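G-protein alpha subunit Galpha7 (Naegleria fowleri, PDB 6NE6) probably binds and hydrolyses GTP as the switchable alpha subunit of a heterotrimeric G protein, passing signals on from receptors at the membrane. Local coordinates at residues R55-L60 against Y133-L138; A63-N68 against K82-E87; Q211-Y214 against S218-R221; S261-T266 against D278-F283. All coordinates share one frame; numbering follows the deposited sequence. Where two conformers were deposited one is given.

Overall arrangement
The four contacts follow the two-domain plan of a G-protein alpha subunit. Contacts 1 and 2 lie in the all-helical part inserted into the Ras-like fold, and both use the long helix 39-66; their centres are about 13 Å apart, and Met58 of the one packs on Glu84 and Glu87 of the other. Contact 2 falls, along the sequence, between the two segments of contact 1. Contacts 3 and 4 follow later in the Ras-like part, centres about 17 Å apart, and meet where Asn220 touches Thr266. Contact 3, centred about 21 Å from contacts 1 and 2 alike, bonds through Gln126 to the helical part, a link between the domains that probably enclose the nucleotide.

Contact 1. Residues R55-L60 against Y133-L138; sequences RNMMVL and YYFDNL. With EDO (1,2-ethanediol), chain G.
The ring of Phe135 enters the side of helix 39-66 between Asn56, Met57 and Leu60, and it accounts for nearly everything that joins 55-60 to 133-138. The aromatic contacts come first. Met57 CE lies over one face of the Phe135 ring, displaced toward the rim, 4.1 Å from the ring centroid and 25° off the normal, a CH-pi contact. The sulfur follows obliquely in a Met-aromatic contact, SD standing 5.3 Å from the same centroid. Bends at chi2 (51°) and chi3 (78°) fold the methionine chain back so that its methyl reaches the face.

Close carbon contacts make up the second group. Leu60 and Phe135 point at each other from opposite directions, with Leu60 CD1 3.6 Å from Phe135 CE2, while Asn56 CB lies 3.7 Å from Phe135 CZ; both approach the ring obliquely. Set apart from these is a packing contact at the ring edge, where the leading carbon Phe135 CZ sits 3.6 Å from the backbone atom Met57 N.

Asn56 OD1 finds its partner elsewhere, the backbone N of Glu128. Ile106 of helix 100-109 and the ring of Trp110 add to the cover of Phe135, in the manner of a helical-domain core. The contact between these segments is therefore apolar, and relies on packing and CH-pi attraction rather than on directed polar bonds.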
loop_
_atom_site.group_PDB
_atom_site.type_symbol
_atom_site.label_atom_id
_atom_site.label_comp_id
_atom_site.label_asym_id
_atom_site.label_seq_id
_atom_site.Cartn_x
_atom_site.Cartn_y
_atom_site.Cartn_z
ATOM N N ARG A 55 15.195 7.389 -1.971
ATOM C CA ARG A 55 14.465 7.499 -3.229
ATOM C C ARG A 55 13.408 8.592 -3.159
ATOM O O ARG A 55 13.234 9.360 -4.115
ATOM C CB ARG A 55 13.817 6.159 -3.588
ATOM C CG ARG A 55 12.807 6.275 -4.729
ATOM C CD ARG A 55 13.355 5.759 -6.047
ATOM N NE ARG A 55 13.656 4.331 -5.986
ATOM C CZ ARG A 55 12.755 3.365 -6.143
ATOM N NH1 ARG A 55 11.481 3.668 -6.366
ATOM N NH2 ARG A 55 13.127 2.093 -6.073
ATOM N N ASN A 56 12.677 8.668 -2.045
ATOM C CA ASN A 56 11.651 9.698 -1.916
ATOM C C ASN A 56 12.261 11.089 -2.026
ATOM O O ASN A 56 11.706 11.960 -2.700
ATOM C CB ASN A 56 10.930 9.559 -0.582
ATOM C CG ASN A 56 10.002 8.392 -0.546
ATOM O OD1 ASN A 56 9.386 8.045 -1.555
ATOM N ND2 ASN A 56 9.845 7.806 0.638
ATOM N N MET A 57 13.403 11.316 -1.362
ATOM C CA MET A 57 14.041 12.629 -1.470
ATOM C C MET A 57 14.527 12.885 -2.890
ATOM O O MET A 57 14.429 14.008 -3.382
ATOM C CB MET A 57 15.196 12.767 -0.476
ATOM C CG MET A 57 15.766 14.199 -0.417
ATOM S SD MET A 57 14.521 15.507 -0.175
ATOM C CE MET A 57 14.185 15.375 1.583
ATOM N N MET A 58 15.024 11.846 -3.576
ATOM C CA MET A 58 15.445 12.008 -4.964
ATOM C C MET A 58 14.283 12.448 -5.840
ATOM O O MET A 58 14.435 13.337 -6.691
ATOM C CB MET A 58 16.026 10.698 -5.489
ATOM C CG MET A 58 16.283 10.701 -6.970
ATOM S SD MET A 58 17.539 11.913 -7.372
ATOM C CE MET A 58 18.143 11.240 -8.920
ATOM N N VAL A 59 13.122 11.818 -5.656
ATOM C CA VAL A 59 11.940 12.170 -6.437
ATOM C C VAL A 59 11.555 13.616 -6.182
ATOM O O VAL A 59 11.226 14.359 -7.114
ATOM C CB VAL A 59 10.779 11.214 -6.117
ATOM C CG1 VAL A 59 9.486 11.701 -6.802
ATOM C CG2 VAL A 59 11.121 9.805 -6.596
ATOM N N LEU A 60 11.607 14.043 -4.917
ATOM C CA LEU A 60 11.305 15.437 -4.597
ATOM C C LEU A 60 12.300 16.388 -5.254
ATOM O O LEU A 60 11.909 17.440 -5.769
ATOM C CB LEU A 60 11.275 15.631 -3.078
ATOM C CG LEU A 60 10.027 15.008 -2.434
ATOM C CD1 LEU A 60 10.151 14.877 -0.938
ATOM C CD2 LEU A 60 8.792 15.845 -2.789
ATOM N N TYR A 133 6.137 10.427 6.701
ATOM C CA TYR A 133 6.348 9.715 7.954
ATOM C C TYR A 133 7.832 9.468 8.193
ATOM O O TYR A 133 8.361 9.763 9.274
ATOM C CB TYR A 133 5.576 8.389 7.925
ATOM C CG TYR A 133 5.954 7.465 9.069
ATOM C CD1 TYR A 133 5.301 7.529 10.292
ATOM C CD2 TYR A 133 6.979 6.535 8.918
ATOM C CE1 TYR A 133 5.662 6.686 11.340
ATOM C CE2 TYR A 133 7.345 5.693 9.952
ATOM C CZ TYR A 133 6.684 5.771 11.159
ATOM O OH TYR A 133 7.050 4.931 12.182
ATOM N N TYR A 134 8.528 8.921 7.194
ATOM C CA TYR A 134 9.937 8.621 7.416
ATOM C C TYR A 134 10.745 9.906 7.585
ATOM O O TYR A 134 11.581 10.006 8.496
ATOM C CB TYR A 134 10.490 7.756 6.278
ATOM C CG TYR A 134 9.967 6.330 6.246
ATOM C CD1 TYR A 134 10.008 5.518 7.383
ATOM C CD2 TYR A 134 9.434 5.799 5.081
ATOM C CE1 TYR A 134 9.539 4.206 7.351
ATOM C CE2 TYR A 134 8.962 4.500 5.036
ATOM C CZ TYR A 134 9.022 3.707 6.170
ATOM O OH TYR A 134 8.544 2.405 6.129
ATOM N N PHE A 135 10.483 10.916 6.747
ATOM C CA PHE A 135 11.220 12.172 6.865
ATOM C C PHE A 135 11.005 12.810 8.234
ATOM O O PHE A 135 11.948 13.336 8.846
ATOM C CB PHE A 135 10.782 13.167 5.788
ATOM C CG PHE A 135 11.204 12.826 4.377
ATOM C CD1 PHE A 135 12.427 12.237 4.095
ATOM C CD2 PHE A 135 10.366 13.163 3.313
ATOM C CE1 PHE A 135 12.798 11.972 2.769
ATOM C CE2 PHE A 135 10.731 12.903 1.997
ATOM C CZ PHE A 135 11.944 12.319 1.720
ATOM N N ASP A 136 9.765 12.780 8.729
ATOM C CA ASP A 136 9.478 13.427 10.007
ATOM C C ASP A 136 10.059 12.667 11.188
ATOM O O ASP A 136 10.142 13.233 12.283
ATOM C CB ASP A 136 7.970 13.571 10.218
ATOM C CG ASP A 136 7.366 14.692 9.396
ATOM O OD1 ASP A 136 8.110 15.614 8.980
ATOM O OD2 ASP A 136 6.131 14.655 9.196
ATOM N N ASN A 137 10.417 11.391 11.009
ATOM C CA ASN A 137 11.005 10.597 12.083
ATOM C C ASN A 137 12.503 10.381 11.903
ATOM O O ASN A 137 13.062 9.431 12.466
ATOM C CB ASN A 137 10.284 9.250 12.203
ATOM C CG ASN A 137 8.908 9.398 12.820
ATOM O OD1 ASN A 137 8.778 9.563 14.033
ATOM N ND2 ASN A 137 7.878 9.382 11.986
ATOM N N LEU A 138 13.177 11.262 11.165
ATOM C CA LEU A 138 14.597 11.045 10.916
ATOM C C LEU A 138 15.460 11.206 12.165
ATOM O O LEU A 138 16.579 10.687 12.186
ATOM C CB LEU A 138 15.082 11.969 9.800
ATOM C CG LEU A 138 14.870 11.464 8.370
ATOM C CD1 LEU A 138 15.215 12.560 7.369
ATOM C CD2 LEU A 138 15.714 10.213 8.106
HETATM C C1 EDO G . 18.652 14.586 11.899
HETATM O O1 EDO G . 19.665 15.593 11.705
HETATM C C2 EDO G . 18.906 13.387 10.986
HETATM O O2 EDO G . 19.021 12.175 11.752
#

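Contact 2. Residues A63-N68 against K82-E87; sequences ATKSLN and KIEGLE. With EDO (1,2-ethanediol), chain J.
Lys65 and Glu84 form a salt bridge between helix 39-66 and the next helix, 74-89, consecutive helices of the all-helical domain of the G-alpha fold. The two side chains reach toward each other from opposite directions, both extended beyond CG. With chi2, chi3 and chi4 of Lys65 all near 180°, the lysine spans the gap at almost full length, so that the contact is made mainly by the charged ends.

The ammonium group has three acceptors. Its main bond runs from Lys65 NZ to Glu84 OE2 at 2.9 Å, on the syn side of that oxygen and 19° out of the carboxylate plane. A weak second bond, 3.0 Å from Lys65 NZ to Glu84 OE1, makes the grip on the carboxylate two-pronged but uneven. The third acceptor is O1 of an ethanediol, probably from the crystallisation liquor, 2.9 Å from Lys65 NZ. That same hydroxyl lies only 2.5 Å from Glu84 OE1, unusually short for a hydrogen bond, so the detail there is doubtful; taken at face value, it would close a small ring with the ion pair.

This polar pair lies at the surface, where solvent would probably weaken its attraction. Glu84 CG also packs against Met58 of helix 39-66. Nearby, helix 39-66 ends in a Schellman motif, in which Asn68 adopts a positive phi of 58°. Its backbone N is bonded to Lys65 O at a distance of 3.1 Å.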
loop_
_atom_site.group_PDB
_atom_site.type_symbol
_atom_site.label_atom_id
_atom_site.label_comp_id
_atom_site.label_asym_id
_atom_site.label_seq_id
_atom_site.Cartn_x
_atom_site.Cartn_y
_atom_site.Cartn_z
ATOM N N ALA A 63 11.437 16.655 -8.767
ATOM C CA ALA A 63 10.191 17.409 -8.879
ATOM C C ALA A 63 10.447 18.913 -8.844
ATOM O O ALA A 63 9.784 19.671 -9.560
ATOM C CB ALA A 63 9.235 16.998 -7.759
ATOM N N THR A 64 11.388 19.375 -8.006
ATOM C CA THR A 64 11.671 20.813 -7.990
ATOM C C THR A 64 12.220 21.263 -9.334
ATOM O O THR A 64 11.971 22.396 -9.769
ATOM C CB THR A 64 12.672 21.213 -6.891
ATOM O OG1 THR A 64 13.993 20.733 -7.215
ATOM C CG2 THR A 64 12.240 20.744 -5.506
ATOM N N LYS A 65 12.960 20.386 -10.007
ATOM C CA LYS A 65 13.463 20.717 -11.334
ATOM C C LYS A 65 12.330 20.770 -12.354
ATOM O O LYS A 65 12.271 21.696 -13.172
ATOM C CB LYS A 65 14.535 19.709 -11.739
ATOM C CG LYS A 65 15.787 19.836 -10.894
ATOM C CD LYS A 65 16.790 18.752 -11.232
ATOM C CE LYS A 65 18.114 19.013 -10.545
ATOM N NZ LYS A 65 19.145 17.996 -10.909
ATOM N N SER A 66 11.404 19.806 -12.308
ATOM C CA SER A 66 10.258 19.809 -13.217
ATOM C C SER A 66 9.375 21.028 -12.993
ATOM O O SER A 66 8.822 21.592 -13.942
ATOM C CB SER A 66 9.424 18.539 -13.027
ATOM O OG SER A 66 10.178 17.369 -13.264
ATOM N N LEU A 67 9.205 21.427 -11.732
ATOM C CA LEU A 67 8.379 22.575 -11.379
ATOM C C LEU A 67 9.101 23.905 -11.557
ATOM O O LEU A 67 8.485 24.958 -11.342
ATOM C CB LEU A 67 7.895 22.443 -9.930
ATOM C CG LEU A 67 6.959 21.278 -9.619
ATOM C CD1 LEU A 67 6.736 21.182 -8.110
ATOM C CD2 LEU A 67 5.642 21.450 -10.363
ATOM N N ASN A 68 10.377 23.884 -11.956
ATOM C CA ASN A 68 11.171 25.102 -12.129
ATOM C C ASN A 68 11.244 25.904 -10.828
ATOM O O ASN A 68 11.103 27.130 -10.821
ATOM C CB ASN A 68 10.628 25.963 -13.275
ATOM C CG ASN A 68 11.601 27.045 -13.707
ATOM O OD1 ASN A 68 12.792 26.985 -13.394
ATOM N ND2 ASN A 68 11.097 28.045 -14.425
ATOM N N LYS A 82 24.325 15.908 -4.136
ATOM C CA LYS A 82 24.903 14.739 -3.473
ATOM C C LYS A 82 23.882 13.610 -3.367
ATOM O O LYS A 82 24.189 12.450 -3.669
ATOM C CB LYS A 82 25.428 15.117 -2.084
ATOM C CG LYS A 82 25.679 13.904 -1.182
ATOM C CD LYS A 82 25.954 14.285 0.275
ATOM C CE LYS A 82 26.096 13.033 1.150
ATOM N NZ LYS A 82 26.498 13.318 2.560
ATOM N N ILE A 83 22.654 13.940 -2.948
ATOM C CA ILE A 83 21.639 12.909 -2.779
ATOM C C ILE A 83 21.273 12.291 -4.121
ATOM O O ILE A 83 21.115 11.065 -4.225
ATOM C CB ILE A 83 20.416 13.490 -2.041
ATOM C CG1 ILE A 83 20.743 13.619 -0.544
ATOM C CG2 ILE A 83 19.182 12.633 -2.295
ATOM C CD1 ILE A 83 20.017 14.747 0.198
ATOM N N GLU A 84 21.140 13.115 -5.167
ATOM C CA GLU A 84 20.900 12.604 -6.514
ATOM C C GLU A 84 21.942 11.569 -6.911
ATOM O O GLU A 84 21.606 10.496 -7.432
ATOM C CB GLU A 84 20.923 13.748 -7.525
ATOM C CG GLU A 84 19.714 14.641 -7.530
ATOM C CD GLU A 84 19.706 15.540 -8.748
ATOM O OE1 GLU A 84 20.699 16.265 -8.954
ATOM O OE2 GLU A 84 18.727 15.493 -9.517
ATOM N N GLY A 85 23.220 11.897 -6.709
ATOM C CA GLY A 85 24.280 10.968 -7.062
ATOM C C GLY A 85 24.196 9.668 -6.286
ATOM O O GLY A 85 24.414 8.586 -6.839
ATOM N N LEU A 86 23.886 9.754 -4.994
ATOM C CA LEU A 86 23.818 8.543 -4.181
ATOM C C LEU A 86 22.621 7.686 -4.563
ATOM O O LEU A 86 22.726 6.453 -4.610
ATOM C CB LEU A 86 23.766 8.897 -2.696
ATOM C CG LEU A 86 25.057 9.448 -2.100
ATOM C CD1 LEU A 86 24.830 9.851 -0.656
ATOM C CD2 LEU A 86 26.178 8.415 -2.202
ATOM N N GLU A 87 21.472 8.309 -4.829
ATOM C CA GLU A 87 20.313 7.528 -5.250
ATOM C C GLU A 87 20.572 6.838 -6.581
ATOM O O GLU A 87 20.207 5.670 -6.764
ATOM C CB GLU A 87 19.062 8.407 -5.335
ATOM C CG GLU A 87 17.868 7.709 -6.002
ATOM C CD GLU A 87 17.375 6.480 -5.246
ATOM O OE1 GLU A 87 17.730 6.312 -4.062
ATOM O OE2 GLU A 87 16.628 5.673 -5.845
HETATM C C1 EDO J . 20.058 19.131 -7.663
HETATM O O1 EDO J . 20.880 18.773 -8.782
HETATM C C2 EDO J . 20.072 20.644 -7.489
HETATM O O2 EDO J . 20.014 21.280 -8.771
#

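Contact 3. Residues Q211-Y214 against S218-R221; sequences QKCY and STNR. With EDO (1,2-ethanediol), chain D; EDO (1,2-ethanediol), chain H.
Arg221 and Lys212 tie the two arms of this short loop together, each through a side chain that bonds to the opposite backbone. The tight part is the backbone pairing around the single beta bridge of Lys212 with Asn220. Arg221 N donates to Gln211 O at 2.8 Å and 169°, and Cys213 N donates to Thr219 O at 2.9 Å. Arg221 then adds a side-chain clasp: NE reaches Lys212 O at 2.8 Å, with that oxygen in the guanidinium plane, although the donor stands above the carbonyl plane. The extended run from CG to NE carries the group across. Gln211 NE2 lies over one guanidinium face, toward the rim, the two planes 39° apart; its 3.5 Å approach to Arg221 NH1 is a packing contact between two donors.

The looser side is the one bordered by Lys212, Ser218 and Asn220. Here the lysine chain bends at chi2 (-60°) and curls back to place NZ 2.8 Å from Ser218 O. A water accepts from both Lys212 NZ and Asn220 ND2, the latter also bonded to Phe209 O, and Ser218 OG shares a hydrogen bond with an ethanediol.

Another ethanediol meets the guanidinium edge, where Arg221 NH1 also forms a salt bridge with Asp19, linking this loop to what is probably the P-loop. Asn220 OD1 caps helix 221-235 by accepting from Lys223 N. The loop leads from strand 199-205 of the Ras-like sheet into that helix, while Gln126 of the helical part donates to Lys212 O.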
loop_
_atom_site.group_PDB
_atom_site.type_symbol
_atom_site.label_atom_id
_atom_site.label_comp_id
_atom_site.label_asym_id
_atom_site.label_seq_id
_atom_site.Cartn_x
_atom_site.Cartn_y
_atom_site.Cartn_z
ATOM N N GLN A 211 -3.592 10.411 -8.948
ATOM C CA GLN A 211 -2.218 10.008 -9.217
ATOM C C GLN A 211 -2.086 9.381 -10.595
ATOM O O GLN A 211 -3.042 8.837 -11.143
ATOM C CB GLN A 211 -1.724 9.008 -8.175
ATOM C CG GLN A 211 -1.504 9.612 -6.812
ATOM C CD GLN A 211 -1.334 8.541 -5.763
ATOM O OE1 GLN A 211 -2.182 8.372 -4.901
ATOM N NE2 GLN A 211 -0.230 7.799 -5.842
ATOM N N LYS A 212 -0.862 9.436 -11.127
ATOM C CA LYS A 212 -0.502 8.816 -12.396
ATOM C C LYS A 212 0.153 7.453 -12.168
ATOM O O LYS A 212 0.839 7.231 -11.165
ATOM C CB LYS A 212 0.465 9.717 -13.171
ATOM C CG LYS A 212 -0.087 11.089 -13.496
ATOM C CD LYS A 212 -1.333 10.967 -14.357
ATOM C CE LYS A 212 -1.864 12.324 -14.818
ATOM N NZ LYS A 212 -3.114 12.120 -15.617
ATOM N N CYS A 213 -0.018 6.560 -13.145
ATOM C CA CYS A 213 0.539 5.215 -13.040
ATOM C C CYS A 213 2.059 5.233 -12.994
ATOM O O CYS A 213 2.675 4.494 -12.214
ATOM C CB CYS A 213 0.083 4.359 -14.220
ATOM S SG CYS A 213 -1.646 3.919 -14.113
ATOM N N TYR A 214 2.679 6.021 -13.872
ATOM C CA TYR A 214 4.127 6.105 -13.975
ATOM C C TYR A 214 4.532 7.547 -14.215
ATOM O O TYR A 214 3.743 8.364 -14.704
ATOM C CB TYR A 214 4.672 5.262 -15.135
ATOM C CG TYR A 214 4.340 3.808 -15.049
ATOM C CD1 TYR A 214 5.114 2.946 -14.283
ATOM C CD2 TYR A 214 3.248 3.284 -15.740
ATOM C CE1 TYR A 214 4.806 1.605 -14.199
ATOM C CE2 TYR A 214 2.938 1.941 -15.666
ATOM C CZ TYR A 214 3.721 1.106 -14.895
ATOM O OH TYR A 214 3.410 -0.234 -14.813
ATOM N N SER A 218 0.650 9.327 -18.754
ATOM C CA SER A 218 -0.446 10.169 -18.283
ATOM C C SER A 218 -1.632 9.374 -17.753
ATOM O O SER A 218 -2.601 9.979 -17.285
ATOM C CB SER A 218 -0.917 11.107 -19.406
ATOM O OG SER A 218 0.054 12.113 -19.671
ATOM N N THR A 219 -1.580 8.045 -17.798
ATOM C CA THR A 219 -2.717 7.234 -17.362
ATOM C C THR A 219 -2.992 7.453 -15.880
ATOM O O THR A 219 -2.077 7.424 -15.053
ATOM C CB THR A 219 -2.446 5.754 -17.632
ATOM O OG1 THR A 219 -2.161 5.558 -19.025
ATOM C CG2 THR A 219 -3.659 4.900 -17.247
ATOM N N ASN A 220 -4.257 7.701 -15.549
ATOM C CA ASN A 220 -4.665 7.882 -14.165
ATOM C C ASN A 220 -4.750 6.537 -13.455
ATOM O O ASN A 220 -5.274 5.567 -14.006
ATOM C CB ASN A 220 -6.018 8.590 -14.122
ATOM C CG ASN A 220 -6.558 8.719 -12.719
ATOM O OD1 ASN A 220 -7.315 7.867 -12.254
ATOM N ND2 ASN A 220 -6.173 9.792 -12.034
ATOM N N ARG A 221 -4.261 6.490 -12.204
ATOM C CA ARG A 221 -4.196 5.218 -11.481
ATOM C C ARG A 221 -5.582 4.630 -11.235
ATOM O O ARG A 221 -5.775 3.414 -11.352
ATOM C CB ARG A 221 -3.478 5.388 -10.142
ATOM C CG ARG A 221 -1.969 5.533 -10.262
ATOM C CD ARG A 221 -1.284 5.288 -8.915
ATOM N NE ARG A 221 0.164 5.513 -9.022
ATOM C CZ ARG A 221 1.037 5.199 -8.071
ATOM N NH1 ARG A 221 0.613 4.638 -6.943
ATOM N NH2 ARG A 221 2.333 5.435 -8.254
HETATM C C1 EDO D . 4.412 4.472 -5.085
HETATM O O1 EDO D . 3.469 3.864 -5.979
HETATM C C2 EDO D . 5.340 5.384 -5.877
HETATM O O2 EDO D . 4.558 6.418 -6.488
HETATM C C1 EDO H . 4.916 12.588 -19.073
HETATM O O1 EDO H . 4.811 13.730 -19.933
HETATM C C2 EDO H . 3.525 12.021 -18.822
HETATM O O2 EDO H . 2.903 11.719 -20.076
HETATM O O HOH W 1 -4.551 11.866 -13.127
#

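Contact 4. Residues S261-T266 against D278-F283; sequences SRLADT and DAAKEF
The Phe283 ring is met obliquely by a methyl of Leu263, CD2 approaching ring atom CD2 to 3.8 Å, and the Tyr270 ring packs against it edge-to-face. The same leucine methyl lies 3.7 Å from Ala280 CB and equally far from Ala280 O, so one branch of Leu263 touches two residues a helical turn apart. Its CG lies opposite the backbone N (chi1 -177°), which points the isobutyl group at helix 277-291.

In the Ras-like fold of a G-alpha subunit, this fastens the loop between helices 250-258 and 277-291 onto the second of them, and Phe253 of the first helix also touches Ala280. The backbones come close at Ala280, with Leu263 CA and Ala280 CA 6.8 Å apart.

Away from this apolar patch, two ion pairs form within the segments. On the loop, Arg262 NH1 makes a salt bridge with Asp265 OD1 at 2.9 Å, and Arg262 NE has a second acid partner in Glu274. On the helix, Lys281 NZ reaches Asp278 OD1 at 3.0 Å, coming from above the carboxylate plane; it is also hydrogen-bonded to His250 NE2, and the lysine makes a cation-pi contact with Phe302.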
loop_
_atom_site.group_PDB
_atom_site.type_symbol
_atom_site.label_atom_id
_atom_site.label_comp_id
_atom_site.label_asym_id
_atom_site.label_seq_id
_atom_site.Cartn_x
_atom_site.Cartn_y
_atom_site.Cartn_z
ATOM N N SER A 261 -8.031 18.433 -3.082
ATOM C CA SER A 261 -7.861 17.669 -4.315
ATOM C C SER A 261 -9.234 17.210 -4.793
ATOM O O SER A 261 -9.915 16.460 -4.088
ATOM C CB SER A 261 -6.939 16.468 -4.095
ATOM O OG SER A 261 -6.649 15.844 -5.353
ATOM N N ARG A 262 -9.645 17.656 -5.981
ATOM C CA ARG A 262 -11.034 17.521 -6.415
ATOM C C ARG A 262 -11.227 16.250 -7.230
ATOM O O ARG A 262 -10.512 16.021 -8.209
ATOM C CB ARG A 262 -11.455 18.731 -7.252
ATOM C CG ARG A 262 -11.260 20.074 -6.557
ATOM C CD ARG A 262 -11.667 21.233 -7.463
ATOM N NE ARG A 262 -13.060 21.131 -7.885
ATOM C CZ ARG A 262 -13.457 20.954 -9.145
ATOM N NH1 ARG A 262 -12.565 20.871 -10.128
ATOM N NH2 ARG A 262 -14.751 20.870 -9.424
ATOM N N LEU A 263 -12.203 15.434 -6.836
ATOM C CA LEU A 263 -12.468 14.215 -7.595
ATOM C C LEU A 263 -12.841 14.545 -9.037
ATOM O O LEU A 263 -12.447 13.828 -9.964
ATOM C CB LEU A 263 -13.581 13.413 -6.927
ATOM C CG LEU A 263 -13.913 12.071 -7.566
ATOM C CD1 LEU A 263 -12.670 11.173 -7.532
ATOM C CD2 LEU A 263 -15.084 11.423 -6.811
ATOM N N ALA A 264 -13.574 15.644 -9.243
ATOM C CA ALA A 264 -14.056 16.014 -10.571
ATOM C C ALA A 264 -12.934 16.377 -11.535
ATOM O O ALA A 264 -13.167 16.398 -12.752
ATOM C CB ALA A 264 -15.038 17.182 -10.471
ATOM N N ASP A 265 -11.735 16.683 -11.028
ATOM C CA ASP A 265 -10.599 16.928 -11.906
ATOM C C ASP A 265 -10.090 15.652 -12.559
ATOM O O ASP A 265 -9.363 15.733 -13.556
ATOM C CB ASP A 265 -9.467 17.617 -11.138
ATOM C CG ASP A 265 -9.703 19.109 -10.973
ATOM O OD1 ASP A 265 -10.458 19.687 -11.784
ATOM O OD2 ASP A 265 -9.133 19.713 -10.041
ATOM N N THR A 266 -10.434 14.486 -12.011
ATOM C CA THR A 266 -10.208 13.192 -12.643
ATOM C C THR A 266 -11.456 12.630 -13.307
ATOM O O THR A 266 -11.376 12.100 -14.416
ATOM C CB THR A 266 -9.720 12.164 -11.620
ATOM O OG1 THR A 266 -8.553 12.663 -10.958
ATOM C CG2 THR A 266 -9.401 10.835 -12.323
ATOM N N ASP A 278 -17.592 11.832 1.728
ATOM C CA ASP A 278 -18.581 10.762 1.693
ATOM C C ASP A 278 -19.280 10.713 0.343
ATOM O O ASP A 278 -19.483 9.629 -0.219
ATOM C CB ASP A 278 -19.583 10.945 2.836
ATOM C CG ASP A 278 -18.989 10.584 4.190
ATOM O OD1 ASP A 278 -17.874 10.016 4.226
ATOM O OD2 ASP A 278 -19.634 10.863 5.217
ATOM N N ALA A 279 -19.637 11.875 -0.204
ATOM C CA ALA A 279 -20.215 11.901 -1.542
ATOM C C ALA A 279 -19.225 11.375 -2.569
ATOM O O ALA A 279 -19.598 10.615 -3.473
ATOM C CB ALA A 279 -20.663 13.321 -1.901
ATOM N N ALA A 280 -17.951 11.750 -2.427
ATOM C CA ALA A 280 -16.942 11.334 -3.390
ATOM C C ALA A 280 -16.659 9.839 -3.286
ATOM O O ALA A 280 -16.525 9.159 -4.309
ATOM C CB ALA A 280 -15.665 12.149 -3.189
ATOM N N LYS A 281 -16.590 9.293 -2.068
ATOM C CA LYS A 281 -16.283 7.870 -1.981
ATOM C C LYS A 281 -17.462 7.024 -2.435
ATOM O O LYS A 281 -17.261 5.930 -2.980
ATOM C CB LYS A 281 -15.838 7.480 -0.563
ATOM C CG LYS A 281 -16.959 7.378 0.463
ATOM C CD LYS A 281 -16.371 7.235 1.867
ATOM C CE LYS A 281 -17.454 7.030 2.909
ATOM N NZ LYS A 281 -16.907 7.196 4.301
ATOM N N GLU A 282 -18.692 7.515 -2.251
ATOM C CA GLU A 282 -19.840 6.764 -2.747
ATOM C C GLU A 282 -19.832 6.704 -4.267
ATOM O O GLU A 282 -20.146 5.661 -4.855
ATOM C CB GLU A 282 -21.133 7.378 -2.223
ATOM C CG GLU A 282 -21.319 7.182 -0.719
ATOM C CD GLU A 282 -21.416 5.718 -0.317
ATOM O OE1 GLU A 282 -22.029 4.931 -1.072
ATOM O OE2 GLU A 282 -20.880 5.358 0.754
ATOM N N PHE A 283 -19.434 7.807 -4.915
ATOM C CA PHE A 283 -19.297 7.820 -6.368
ATOM C C PHE A 283 -18.260 6.811 -6.833
ATOM O O PHE A 283 -18.475 6.101 -7.823
ATOM C CB PHE A 283 -18.923 9.227 -6.836
ATOM C CG PHE A 283 -18.737 9.361 -8.327
ATOM C CD1 PHE A 283 -19.819 9.639 -9.147
ATOM C CD2 PHE A 283 -17.475 9.263 -8.895
ATOM C CE1 PHE A 283 -19.651 9.791 -10.518
ATOM C CE2 PHE A 283 -17.303 9.407 -10.264
ATOM C CZ PHE A 283 -18.397 9.678 -11.071
#